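Local structure of gene activator AphA (Vibrio cholerae, 1YG2) at residues A[2-10]-A[39-47]; A[126-137]-A[150-158]. The protein activates virulence gene expression in Vibrio cholerae and, as a winged-helix transcription factor related to the PadR family, probably does so by binding DNA as a dimer. One frame throughout, in Å; residues are numbered along the deposited sequence.

Contact 1 (A[2-10]-A[39-47]); sequences SLPHVILTV and QVYRELNKM
With chi1 at -168°, Glu43 sends CG away from its own N and then bends at chi2 (58°), which lays its CB and CG against Leu3 and Ile7 while the carboxylate swings over to Pro4. Leu3, whose CG is likewise anti to N, slides past it in the opposite direction, CG to CG at 3.8 Å. Glu43 OE2 lies against the ring carbons of Pro4, 3.4 Å from CB. Ile7 is the knob of the interface, set in a hole formed by Val40, Glu43, Leu44 and Met47. Its two branches divide the work: CD1 reaches Glu43 CG at 3.7 Å, and CG2 lies 4.1 Å from Leu44 CD2. At the far end Met47 brings SD to 3.8 Å from Pro4 CB. No hydrogen bond crosses between the segments; the contact is side-chain packing. Phe25 of helix 18-25 also touches Leu3 and Ile7, while Val53 of strand 53-55 lies against Leu8 and Met47. The axes of 3-10 and 39-47 pass 10.0 Å apart at -82°, nearly perpendicular. Such a crossing of the first helix, 3-13, over helix 37-49 belongs to the hydrophobic core of a winged-helix domain.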
loop_
_atom_site.group_PDB
_atom_site.type_symbol
_atom_site.label_atom_id
_atom_site.label_comp_id
_atom_site.label_asym_id
_atom_site.label_seq_id
_atom_site.Cartn_x
_atom_site.Cartn_y
_atom_site.Cartn_z
ATOM N N SER A 2 -8.373 -5.335 11.859
ATOM C CA SER A 2 -9.378 -4.938 10.837
ATOM C C SER A 2 -10.375 -3.928 11.411
ATOM O O SER A 2 -10.166 -3.393 12.494
ATOM C CB SER A 2 -10.100 -6.184 10.315
ATOM O OG SER A 2 -10.450 -7.047 11.380
ATOM N N LEU A 3 -11.452 -3.667 10.683
ATOM C CA LEU A 3 -12.445 -2.691 11.122
ATOM C C LEU A 3 -12.928 -2.874 12.558
ATOM O O LEU A 3 -12.987 -1.916 13.334
ATOM C CB LEU A 3 -13.647 -2.703 10.177
ATOM C CG LEU A 3 -14.808 -1.766 10.534
ATOM C CD1 LEU A 3 -14.285 -0.347 10.763
ATOM C CD2 LEU A 3 -15.847 -1.786 9.401
ATOM N N PRO A 4 -13.282 -4.111 12.936
ATOM C CA PRO A 4 -13.740 -4.252 14.314
ATOM C C PRO A 4 -12.674 -3.896 15.345
ATOM O O PRO A 4 -12.993 -3.363 16.408
ATOM C CB PRO A 4 -14.213 -5.710 14.388
ATOM C CG PRO A 4 -13.457 -6.406 13.286
ATOM C CD PRO A 4 -13.416 -5.373 12.182
ATOM N N HIS A 5 -11.409 -4.168 15.048
ATOM C CA HIS A 5 -10.368 -3.830 16.017
ATOM C C HIS A 5 -10.194 -2.317 16.082
ATOM O O HIS A 5 -9.885 -1.755 17.131
ATOM C CB HIS A 5 -9.046 -4.503 15.658
ATOM C CG HIS A 5 -9.166 -5.976 15.466
ATOM N ND1 HIS A 5 -9.252 -6.559 14.217
ATOM C CD2 HIS A 5 -9.315 -6.981 16.361
ATOM C CE1 HIS A 5 -9.455 -7.855 14.352
ATOM N NE2 HIS A 5 -9.498 -8.138 15.646
ATOM N N VAL A 6 -10.399 -1.661 14.952
ATOM C CA VAL A 6 -10.288 -0.213 14.904
ATOM C C VAL A 6 -11.388 0.356 15.798
ATOM O O VAL A 6 -11.174 1.326 16.515
ATOM C CB VAL A 6 -10.446 0.296 13.461
ATOM C CG1 VAL A 6 -10.551 1.828 13.446
ATOM C CG2 VAL A 6 -9.244 -0.174 12.628
ATOM N N ILE A 7 -12.558 -0.279 15.772
ATOM C CA ILE A 7 -13.691 0.143 16.590
ATOM C C ILE A 7 -13.467 -0.235 18.056
ATOM O O ILE A 7 -13.761 0.553 18.961
ATOM C CB ILE A 7 -14.983 -0.502 16.086
ATOM C CG1 ILE A 7 -15.266 -0.022 14.660
ATOM C CG2 ILE A 7 -16.135 -0.159 17.010
ATOM C CD1 ILE A 7 -16.362 -0.811 13.959
ATOM N N LEU A 8 -12.945 -1.429 18.304
ATOM C CA LEU A 8 -12.688 -1.842 19.680
ATOM C C LEU A 8 -11.706 -0.889 20.362
ATOM O O LEU A 8 -11.821 -0.603 21.557
ATOM C CB LEU A 8 -12.141 -3.273 19.712
ATOM C CG LEU A 8 -13.135 -4.399 19.369
ATOM C CD1 LEU A 8 -12.477 -5.764 19.513
ATOM C CD2 LEU A 8 -14.309 -4.323 20.315
ATOM N N THR A 9 -10.736 -0.398 19.600
ATOM C CA THR A 9 -9.731 0.520 20.135
ATOM C C THR A 9 -10.404 1.762 20.700
ATOM O O THR A 9 -10.078 2.228 21.791
ATOM C CB THR A 9 -8.747 0.959 19.042
ATOM O OG1 THR A 9 -8.141 -0.199 18.460
ATOM C CG2 THR A 9 -7.668 1.869 19.629
ATOM N N VAL A 10 -11.349 2.304 19.951
ATOM C CA VAL A 10 -12.060 3.482 20.409
ATOM C C VAL A 10 -12.700 3.187 21.763
ATOM O O VAL A 10 -12.487 3.906 22.735
ATOM C CB VAL A 10 -13.172 3.872 19.415
ATOM C CG1 VAL A 10 -13.961 5.057 19.952
ATOM C CG2 VAL A 10 -12.572 4.195 18.065
ATOM N N GLN A 39 -20.926 1.039 6.971
ATOM C CA GLN A 39 -20.037 -0.066 7.296
ATOM C C GLN A 39 -19.793 -0.133 8.797
ATOM O O GLN A 39 -19.801 -1.213 9.387
ATOM C CB GLN A 39 -18.700 0.109 6.576
ATOM C CG GLN A 39 -18.807 0.177 5.067
ATOM C CD GLN A 39 -17.479 0.507 4.405
ATOM O OE1 GLN A 39 -16.881 1.553 4.665
ATOM N NE2 GLN A 39 -17.016 -0.385 3.540
ATOM N N VAL A 40 -19.587 1.027 9.411
ATOM C CA VAL A 40 -19.337 1.095 10.840
ATOM C C VAL A 40 -20.518 0.561 11.650
ATOM O O VAL A 40 -20.336 -0.300 12.518
ATOM C CB VAL A 40 -19.005 2.530 11.269
ATOM C CG1 VAL A 40 -18.911 2.621 12.780
ATOM C CG2 VAL A 40 -17.680 2.949 10.644
ATOM N N TYR A 41 -21.721 1.055 11.361
ATOM C CA TYR A 41 -22.915 0.593 12.069
ATOM C C TYR A 41 -23.107 -0.901 11.861
ATOM O O TYR A 41 -23.429 -1.631 12.793
ATOM C CB TYR A 41 -24.152 1.350 11.588
ATOM C CG TYR A 41 -24.259 2.709 12.214
ATOM C CD1 TYR A 41 -24.329 3.861 11.430
ATOM C CD2 TYR A 41 -24.232 2.854 13.597
ATOM C CE1 TYR A 41 -24.362 5.127 12.012
ATOM C CE2 TYR A 41 -24.267 4.110 14.186
ATOM C CZ TYR A 41 -24.327 5.240 13.388
ATOM O OH TYR A 41 -24.335 6.479 13.976
ATOM N N ARG A 42 -22.902 -1.354 10.636
ATOM C CA ARG A 42 -23.047 -2.766 10.344
ATOM C C ARG A 42 -22.055 -3.602 11.157
ATOM O O ARG A 42 -22.419 -4.651 11.687
ATOM C CB ARG A 42 -22.868 -3.009 8.841
ATOM C CG ARG A 42 -24.054 -2.504 8.012
ATOM C CD ARG A 42 -23.899 -2.797 6.521
ATOM N NE ARG A 42 -22.843 -1.994 5.910
ATOM C CZ ARG A 42 -22.609 -1.936 4.602
ATOM N NH1 ARG A 42 -23.360 -2.634 3.762
ATOM N NH2 ARG A 42 -21.630 -1.175 4.130
ATOM N N GLU A 43 -20.817 -3.125 11.278
ATOM C CA GLU A 43 -19.799 -3.851 12.032
ATOM C C GLU A 43 -20.151 -3.854 13.509
ATOM O O GLU A 43 -20.002 -4.867 14.181
ATOM C CB GLU A 43 -18.419 -3.220 11.832
ATOM C CG GLU A 43 -17.262 -4.064 12.344
ATOM C CD GLU A 43 -17.205 -5.442 11.692
ATOM O OE1 GLU A 43 -17.435 -5.533 10.472
ATOM O OE2 GLU A 43 -16.919 -6.433 12.394
ATOM N N LEU A 44 -20.612 -2.715 14.011
ATOM C CA LEU A 44 -21.004 -2.610 15.409
ATOM C C LEU A 44 -22.093 -3.632 15.706
ATOM O O LEU A 44 -22.148 -4.212 16.789
ATOM C CB LEU A 44 -21.537 -1.211 15.706
ATOM C CG LEU A 44 -20.551 -0.219 16.321
ATOM C CD1 LEU A 44 -21.226 1.149 16.409
ATOM C CD2 LEU A 44 -20.105 -0.705 17.711
ATOM N N ASN A 45 -22.964 -3.833 14.725
ATOM C CA ASN A 45 -24.062 -4.783 14.839
ATOM C C ASN A 45 -23.498 -6.198 14.977
ATOM O O ASN A 45 -23.848 -6.925 15.904
ATOM C CB ASN A 45 -24.951 -4.685 13.598
ATOM C CG ASN A 45 -26.191 -5.524 13.707
ATOM O OD1 ASN A 45 -27.100 -5.210 14.476
ATOM N ND2 ASN A 45 -26.243 -6.605 12.942
ATOM N N LYS A 46 -22.623 -6.583 14.050
ATOM C CA LYS A 46 -22.001 -7.907 14.079
ATOM C C LYS A 46 -21.241 -8.114 15.375
ATOM O O LYS A 46 -21.220 -9.212 15.924
ATOM C CB LYS A 46 -21.032 -8.094 12.902
ATOM C CG LYS A 46 -21.697 -8.380 11.556
ATOM C CD LYS A 46 -20.680 -8.860 10.501
ATOM C CE LYS A 46 -21.393 -9.391 9.242
ATOM N NZ LYS A 46 -20.465 -9.878 8.164
ATOM N N MET A 47 -20.616 -7.054 15.869
ATOM C CA MET A 47 -19.855 -7.142 17.114
ATOM C C MET A 47 -20.734 -7.383 18.335
ATOM O O MET A 47 -20.288 -7.961 19.345
ATOM C CB MET A 47 -19.041 -5.872 17.309
ATOM C CG MET A 47 -17.812 -5.837 16.426
ATOM S SD MET A 47 -17.043 -4.221 16.354
ATOM C CE MET A 47 -16.351 -4.145 17.933
#

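Contact 2 (A[126-137]-A[150-158]); sequences VAHYQEIEAAYY and ERLTLRRNL
Leu154 and Leu158 carry the apolar packing: Leu154 reaches Tyr129, Ile132 and Tyr137, and Leu158 reaches Val126, Tyr129 and Gln130. Leu154 splits its methyls: CD1 lies 3.3 Å from Tyr129 CD2, and CD2 meets Ile132, Tyr137 and the CB of Glu133. Leu158 is a knob among Val126, Tyr129, Gln130 and Glu133, its CD1 3.6 Å from Val126 CG1. Arg151 CA lies over a face of the Tyr137 ring. Asn157 leans over a face of the Tyr129 ring, amide and ring planes 27° apart, while its ND2 bonds to the carbonyl of Tyr31. Among the polar links, Tyr137 OH donates to Glu150 OE1 at 2.7 Å, meeting the carboxylate from above its plane. The charged group centres on Glu133 (chi1 178°), its chain extended beyond CG, whose OE2 uses its syn lone pair for a salt bridge with Arg155 NH1 at 3.1 Å. Arg155 also pairs with Glu170 of the second subunit. A water accepts from Arg151 NE at 2.8 Å and lies against Glu133 OE2 and Tyr137 O. With the axes of 126-136 and 150-158 9.7 Å apart at -154°, this is a knobs-into-holes antiparallel helix pair, part of the C-terminal domain that meets the second subunit.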
loop_
_atom_site.group_PDB
_atom_site.type_symbol
_atom_site.label_atom_id
_atom_site.label_comp_id
_atom_site.label_asym_id
_atom_site.label_seq_id
_atom_site.Cartn_x
_atom_site.Cartn_y
_atom_site.Cartn_z
ATOM N N VAL A 126 -2.141 15.974 0.144
ATOM C CA VAL A 126 -0.983 16.294 0.973
ATOM C C VAL A 126 -1.161 17.674 1.590
ATOM O O VAL A 126 -0.871 17.882 2.767
ATOM C CB VAL A 126 0.327 16.255 0.145
ATOM C CG1 VAL A 126 1.465 16.908 0.915
ATOM C CG2 VAL A 126 0.684 14.809 -0.171
ATOM N N ALA A 127 -1.655 18.610 0.786
ATOM C CA ALA A 127 -1.891 19.974 1.245
ATOM C C ALA A 127 -2.873 19.957 2.401
ATOM O O ALA A 127 -2.682 20.641 3.408
ATOM C CB ALA A 127 -2.442 20.821 0.099
ATOM N N HIS A 128 -3.928 19.166 2.242
ATOM C CA HIS A 128 -4.971 19.014 3.250
ATOM C C HIS A 128 -4.372 18.556 4.580
ATOM O O HIS A 128 -4.617 19.148 5.636
ATOM C CB HIS A 128 -5.993 17.986 2.757
ATOM C CG HIS A 128 -6.973 17.546 3.800
ATOM N ND1 HIS A 128 -7.906 18.396 4.355
ATOM C CD2 HIS A 128 -7.179 16.337 4.376
ATOM C CE1 HIS A 128 -8.643 17.731 5.227
ATOM N NE2 HIS A 128 -8.223 16.478 5.258
ATOM N N TYR A 129 -3.581 17.493 4.515
ATOM C CA TYR A 129 -2.955 16.938 5.702
ATOM C C TYR A 129 -1.977 17.915 6.342
ATOM O O TYR A 129 -1.895 18.002 7.558
ATOM C CB TYR A 129 -2.278 15.613 5.335
ATOM C CG TYR A 129 -3.281 14.499 5.100
ATOM C CD1 TYR A 129 -3.004 13.441 4.228
ATOM C CD2 TYR A 129 -4.506 14.496 5.769
ATOM C CE1 TYR A 129 -3.932 12.407 4.028
ATOM C CE2 TYR A 129 -5.433 13.475 5.582
ATOM C CZ TYR A 129 -5.142 12.436 4.712
ATOM O OH TYR A 129 -6.074 11.434 4.540
ATOM N N GLN A 130 -1.241 18.663 5.530
ATOM C CA GLN A 130 -0.299 19.628 6.084
ATOM C C GLN A 130 -1.043 20.734 6.816
ATOM O O GLN A 130 -0.603 21.198 7.867
ATOM C CB GLN A 130 0.579 20.210 4.979
ATOM C CG GLN A 130 1.510 19.180 4.380
ATOM C CD GLN A 130 2.333 19.730 3.244
ATOM O OE1 GLN A 130 1.806 20.378 2.340
ATOM N NE2 GLN A 130 3.633 19.463 3.274
ATOM N N GLU A 131 -2.181 21.138 6.264
ATOM C CA GLU A 131 -3.004 22.172 6.882
ATOM C C GLU A 131 -3.461 21.689 8.242
ATOM O O GLU A 131 -3.418 22.428 9.230
ATOM C CB GLU A 131 -4.237 22.470 6.028
ATOM C CG GLU A 131 -3.950 23.312 4.796
ATOM C CD GLU A 131 -5.212 23.697 4.027
ATOM O OE1 GLU A 131 -6.191 24.149 4.670
ATOM O OE2 GLU A 131 -5.215 23.558 2.780
ATOM N N ILE A 132 -3.905 20.440 8.288
ATOM C CA ILE A 132 -4.378 19.862 9.533
ATOM C C ILE A 132 -3.268 19.756 10.558
ATOM O O ILE A 132 -3.476 20.086 11.716
ATOM C CB ILE A 132 -4.983 18.471 9.294
ATOM C CG1 ILE A 132 -6.269 18.617 8.481
ATOM C CG2 ILE A 132 -5.243 17.776 10.631
ATOM C CD1 ILE A 132 -6.760 17.326 7.878
ATOM N N GLU A 133 -2.086 19.312 10.136
ATOM C CA GLU A 133 -0.965 19.170 11.063
ATOM C C GLU A 133 -0.566 20.504 11.701
ATOM O O GLU A 133 -0.397 20.591 12.916
ATOM C CB GLU A 133 0.249 18.553 10.356
ATOM C CG GLU A 133 1.480 18.431 11.256
ATOM C CD GLU A 133 2.674 17.781 10.564
ATOM O OE1 GLU A 133 2.835 17.964 9.340
ATOM O OE2 GLU A 133 3.470 17.102 11.247
ATOM N N ALA A 134 -0.421 21.542 10.885
ATOM C CA ALA A 134 -0.039 22.854 11.402
ATOM C C ALA A 134 -1.076 23.388 12.389
ATOM O O ALA A 134 -0.735 23.987 13.410
ATOM C CB ALA A 134 0.139 23.837 10.249
ATOM N N ALA A 135 -2.344 23.141 12.088
ATOM C CA ALA A 135 -3.444 23.618 12.913
ATOM C C ALA A 135 -3.690 22.894 14.235
ATOM O O ALA A 135 -4.052 23.533 15.223
ATOM C CB ALA A 135 -4.723 23.628 12.089
ATOM N N TYR A 136 -3.502 21.578 14.274
ATOM C CA TYR A 136 -3.752 20.844 15.509
ATOM C C TYR A 136 -2.614 19.970 16.000
ATOM O O TYR A 136 -2.640 19.527 17.144
ATOM C CB TYR A 136 -4.998 19.957 15.360
ATOM C CG TYR A 136 -6.202 20.676 14.817
ATOM C CD1 TYR A 136 -6.341 20.898 13.451
ATOM C CD2 TYR A 136 -7.165 21.199 15.672
ATOM C CE1 TYR A 136 -7.409 21.630 12.947
ATOM C CE2 TYR A 136 -8.239 21.939 15.180
ATOM C CZ TYR A 136 -8.352 22.151 13.820
ATOM O OH TYR A 136 -9.393 22.902 13.331
ATOM N N TYR A 137 -1.626 19.709 15.154
ATOM C CA TYR A 137 -0.523 18.832 15.553
ATOM C C TYR A 137 0.855 19.379 15.228
ATOM O O TYR A 137 1.770 18.612 14.929
ATOM C CB TYR A 137 -0.666 17.466 14.870
ATOM C CG TYR A 137 -2.022 16.809 15.025
ATOM C CD1 TYR A 137 -2.935 16.798 13.968
ATOM C CD2 TYR A 137 -2.379 16.168 16.208
ATOM C CE1 TYR A 137 -4.163 16.160 14.083
ATOM C CE2 TYR A 137 -3.606 15.528 16.332
ATOM C CZ TYR A 137 -4.494 15.525 15.261
ATOM O OH TYR A 137 -5.700 14.866 15.365
ATOM N N GLU A 150 -2.382 10.330 17.115
ATOM C CA GLU A 150 -3.159 10.776 15.957
ATOM C C GLU A 150 -2.215 11.457 14.977
ATOM O O GLU A 150 -2.251 11.206 13.768
ATOM C CB GLU A 150 -4.232 11.783 16.378
ATOM C CG GLU A 150 -5.206 11.284 17.428
ATOM C CD GLU A 150 -6.218 12.348 17.822
ATOM O OE1 GLU A 150 -5.895 13.554 17.719
ATOM O OE2 GLU A 150 -7.332 11.982 18.248
ATOM N N ARG A 151 -1.369 12.323 15.525
ATOM C CA ARG A 151 -0.400 13.056 14.737
ATOM C C ARG A 151 0.440 12.093 13.912
ATOM O O ARG A 151 0.660 12.303 12.723
ATOM C CB ARG A 151 0.513 13.885 15.655
ATOM C CG ARG A 151 1.632 14.605 14.903
ATOM C CD ARG A 151 2.523 15.446 15.813
ATOM N NE ARG A 151 3.709 15.916 15.094
ATOM C CZ ARG A 151 4.837 15.226 14.982
ATOM N NH1 ARG A 151 4.944 14.032 15.556
ATOM N NH2 ARG A 151 5.845 15.711 14.266
ATOM N N LEU A 152 0.906 11.022 14.540
ATOM C CA LEU A 152 1.721 10.053 13.818
ATOM C C LEU A 152 0.949 9.361 12.685
ATOM O O LEU A 152 1.497 9.152 11.605
ATOM C CB LEU A 152 2.295 9.027 14.800
ATOM C CG LEU A 152 3.376 9.583 15.740
ATOM C CD1 LEU A 152 3.669 8.582 16.847
ATOM C CD2 LEU A 152 4.643 9.899 14.945
ATOM N N THR A 153 -0.317 9.011 12.910
ATOM C CA THR A 153 -1.077 8.367 11.846
ATOM C C THR A 153 -1.256 9.357 10.703
ATOM O O THR A 153 -1.217 8.977 9.535
ATOM C CB THR A 153 -2.456 7.889 12.314
ATOM O OG1 THR A 153 -3.223 9.011 12.753
ATOM C CG2 THR A 153 -2.309 6.869 13.437
ATOM N N LEU A 154 -1.449 10.630 11.042
ATOM C CA LEU A 154 -1.599 11.658 10.013
ATOM C C LEU A 154 -0.288 11.740 9.226
ATOM O O LEU A 154 -0.284 11.761 7.993
ATOM C CB LEU A 154 -1.908 13.032 10.648
ATOM C CG LEU A 154 -1.914 14.234 9.688
ATOM C CD1 LEU A 154 -2.925 14.003 8.595
ATOM C CD2 LEU A 154 -2.250 15.514 10.432
ATOM N N ARG A 155 0.828 11.763 9.947
ATOM C CA ARG A 155 2.143 11.860 9.319
ATOM C C ARG A 155 2.436 10.728 8.335
ATOM O O ARG A 155 3.197 10.913 7.384
ATOM C CB ARG A 155 3.243 11.878 10.388
ATOM C CG ARG A 155 3.089 12.954 11.454
ATOM C CD ARG A 155 3.898 14.172 11.137
ATOM N NE ARG A 155 5.264 13.812 10.774
ATOM C CZ ARG A 155 5.992 14.515 9.916
ATOM N NH1 ARG A 155 5.468 15.606 9.363
ATOM N NH2 ARG A 155 7.211 14.114 9.578
ATOM N N ARG A 156 1.846 9.555 8.548
ATOM C CA ARG A 156 2.111 8.436 7.644
ATOM C C ARG A 156 1.606 8.702 6.227
ATOM O O ARG A 156 2.322 8.464 5.256
ATOM C CB ARG A 156 1.482 7.144 8.171
ATOM C CG ARG A 156 2.078 5.901 7.527
ATOM C CD ARG A 156 1.083 4.762 7.422
ATOM N NE ARG A 156 0.872 4.411 6.022
ATOM C CZ ARG A 156 -0.189 4.772 5.308
ATOM N NH1 ARG A 156 -1.154 5.489 5.868
ATOM N NH2 ARG A 156 -0.267 4.447 4.024
ATOM N N ASN A 157 0.372 9.188 6.106
ATOM C CA ASN A 157 -0.201 9.471 4.787
ATOM C C ASN A 157 0.684 10.474 4.106
ATOM O O ASN A 157 1.010 10.356 2.930
ATOM C CB ASN A 157 -1.577 10.125 4.890
ATOM C CG ASN A 157 -2.558 9.301 5.655
ATOM O OD1 ASN A 157 -2.999 8.248 5.190
ATOM N ND2 ASN A 157 -2.916 9.771 6.846
ATOM N N LEU A 158 1.055 11.479 4.876
ATOM C CA LEU A 158 1.873 12.560 4.378
ATOM C C LEU A 158 3.177 12.091 3.748
ATOM O O LEU A 158 3.418 12.308 2.556
ATOM C CB LEU A 158 2.162 13.535 5.516
ATOM C CG LEU A 158 2.656 14.914 5.094
ATOM C CD1 LEU A 158 1.588 15.585 4.242
ATOM C CD2 LEU A 158 2.955 15.751 6.336
HETATM O O HOH W 1 4.083 18.129 13.441
#

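How the contacts relate
Contact 1 closes before contact 2 opens along the chain, and the two fall on opposite sides of its centre. Their own centres lie 24 Å apart, and the nearest atoms stay about 9 Å from each other, so they do not touch. Polar links cross contact 2, whereas no hydrogen bond crosses contact 1. Residues of the loop after helix 18-25 touch both: Ile29 and Trp33 pack on 2-10, Ser28 and Tyr31 on contact 2. Both also meet the second subunit, Val6 against its Ala98 and Thr153 against its Met101, which ties each to the dimer.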